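Local coordinates for nisin leader peptide-processing serine protease NisP (Lactococcus lactis subsp. lactis, PDB 4MZD), which probably acts as a subtilisin-like serine endopeptidase that removes the leader peptide from the nisin precursor during biosynthesis of this antibiotic, at residues I94-I99 and A362-V367. Sequence-based numbering, arbitrary orientation.
Sequences ISVGII and ALALVV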
loop_
_atom_site.group_PDB
_atom_site.type_symbol
_atom_site.label_atom_id
_atom_site.label_comp_id
_atom_site.label_asym_id
_atom_site.label_seq_id
_atom_site.Cartn_x
_atom_site.Cartn_y
_atom_site.Cartn_z
ATOM N N ILE A 94 -1.440 -11.267 -16.082
ATOM C CA ILE A 94 -1.029 -10.176 -15.206
ATOM C C ILE A 94 -1.256 -10.573 -13.751
ATOM O O ILE A 94 -2.215 -11.282 -13.432
ATOM C CB ILE A 94 -1.835 -8.893 -15.552
ATOM C CG1 ILE A 94 -1.424 -7.712 -14.677
ATOM C CG2 ILE A 94 -3.340 -9.132 -15.425
ATOM C CD1 ILE A 94 0.005 -7.274 -14.868
ATOM N N SER A 95 -0.371 -10.126 -12.866
ATOM C CA SER A 95 -0.613 -10.307 -11.443
ATOM C C SER A 95 -0.017 -9.178 -10.634
ATOM O O SER A 95 0.913 -8.496 -11.069
ATOM C CB SER A 95 -0.051 -11.637 -10.947
ATOM O OG SER A 95 1.352 -11.683 -11.129
ATOM N N VAL A 96 -0.575 -8.993 -9.445
ATOM C CA VAL A 96 -0.014 -8.084 -8.461
ATOM C C VAL A 96 0.579 -8.903 -7.325
ATOM O O VAL A 96 -0.081 -9.801 -6.784
ATOM C CB VAL A 96 -1.081 -7.125 -7.890
ATOM C CG1 VAL A 96 -0.461 -6.185 -6.873
ATOM C CG2 VAL A 96 -1.755 -6.334 -9.019
ATOM N N GLY A 97 1.827 -8.609 -6.971
ATOM C CA GLY A 97 2.432 -9.221 -5.806
ATOM C C GLY A 97 2.174 -8.360 -4.587
ATOM O O GLY A 97 2.526 -7.182 -4.578
ATOM N N ILE A 98 1.545 -8.933 -3.566
ATOM C CA ILE A 98 1.157 -8.173 -2.388
ATOM C C ILE A 98 2.113 -8.475 -1.242
ATOM O O ILE A 98 2.152 -9.602 -0.738
ATOM C CB ILE A 98 -0.280 -8.483 -1.938
ATOM C CG1 ILE A 98 -1.265 -8.398 -3.107
ATOM C CG2 ILE A 98 -0.694 -7.524 -0.821
ATOM C CD1 ILE A 98 -2.672 -8.819 -2.715
ATOM N N ILE A 99 2.892 -7.470 -0.851
ATOM C CA ILE A 99 3.870 -7.611 0.220
ATOM C C ILE A 99 3.232 -7.025 1.477
ATOM O O ILE A 99 3.112 -5.809 1.623
ATOM C CB ILE A 99 5.171 -6.885 -0.149
ATOM C CG1 ILE A 99 5.779 -7.528 -1.405
ATOM C CG2 ILE A 99 6.148 -6.920 1.013
ATOM C CD1 ILE A 99 7.076 -6.880 -1.895
ATOM N N ALA A 362 -5.141 -0.792 -10.591
ATOM C CA ALA A 362 -5.364 0.007 -11.789
ATOM C C ALA A 362 -4.171 -0.091 -12.737
ATOM O O ALA A 362 -4.337 -0.235 -13.953
ATOM C CB ALA A 362 -5.630 1.446 -11.409
ATOM N N LEU A 363 -2.964 -0.000 -12.186
ATOM C CA LEU A 363 -1.762 -0.132 -12.998
ATOM C C LEU A 363 -1.679 -1.497 -13.649
ATOM O O LEU A 363 -1.267 -1.608 -14.801
ATOM C CB LEU A 363 -0.518 0.106 -12.154
ATOM C CG LEU A 363 -0.192 1.554 -11.829
ATOM C CD1 LEU A 363 0.886 1.565 -10.768
ATOM C CD2 LEU A 363 0.258 2.300 -13.084
ATOM N N ALA A 364 -2.064 -2.533 -12.914
ATOM C CA ALA A 364 -2.044 -3.879 -13.467
ATOM C C ALA A 364 -3.015 -3.992 -14.649
ATOM O O ALA A 364 -2.694 -4.625 -15.655
ATOM C CB ALA A 364 -2.351 -4.901 -12.389
ATOM N N LEU A 365 -4.188 -3.369 -14.549
ATOM C CA LEU A 365 -5.126 -3.350 -15.679
ATOM C C LEU A 365 -4.475 -2.745 -16.924
ATOM O O LEU A 365 -4.615 -3.277 -18.020
ATOM C CB LEU A 365 -6.399 -2.573 -15.326
ATOM C CG LEU A 365 -7.338 -3.185 -14.282
ATOM C CD1 LEU A 365 -8.407 -2.188 -13.874
ATOM C CD2 LEU A 365 -7.973 -4.479 -14.777
ATOM N N VAL A 366 -3.760 -1.632 -16.736
ATOM C CA VAL A 366 -3.057 -0.930 -17.811
ATOM C C VAL A 366 -1.956 -1.775 -18.431
ATOM O O VAL A 366 -1.798 -1.830 -19.655
ATOM C CB VAL A 366 -2.400 0.378 -17.270
ATOM C CG1 VAL A 366 -1.445 0.977 -18.301
ATOM C CG2 VAL A 366 -3.456 1.373 -16.855
ATOM N N VAL A 367 -1.169 -2.415 -17.577
ATOM C CA VAL A 367 -0.095 -3.271 -18.055
ATOM C C VAL A 367 -0.667 -4.349 -18.968
ATOM O O VAL A 367 -0.141 -4.612 -20.046
ATOM C CB VAL A 367 0.674 -3.911 -16.881
ATOM C CG1 VAL A 367 1.565 -5.039 -17.371
ATOM C CG2 VAL A 367 1.502 -2.858 -16.155
#
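In the subtilisin-like fold of NisP, helix 356-370, just after the predicted catalytic serine S353, packs against the start of strand 95-100, which ends at the predicted charge-relay aspartate D100, and I94, V96, A364 and V367 make this junction. With CG1 anti to the backbone N (chi1 -179°), the longer branch of I94 lies against the helix at A364 and V367; its CG1 is 3.7 Å from A364 CB and 3.5 Å from A364 O, the latter a van der Waals approach to a backbone carbonyl. One carbon further out, I94 CD1 meets V367 CG1 at 3.7 Å, the two side chains running obliquely to one another about one helical turn, three residues, beyond A364. V96 brings up its CG2 methyl, 3.7 Å from A364 CB, so the alanine methyl is touched by both I94 and V96. The small side chain of A364 is consistent with the close approach of the backbones, the CA atoms of I94 and A364 being 6.6 Å apart. I168 touches both I94 and A364, V200 also packs on A364, and L378 of helix 375-384 lies against V367. Backbone hydrogen bonds tie V96 to T169 and N171 of the parallel strand 169-174. No hydrogen bond joins the two segments, and the contacts are aliphatic and largely buried, consistent with a junction that depends on apolar packing and the exclusion of water.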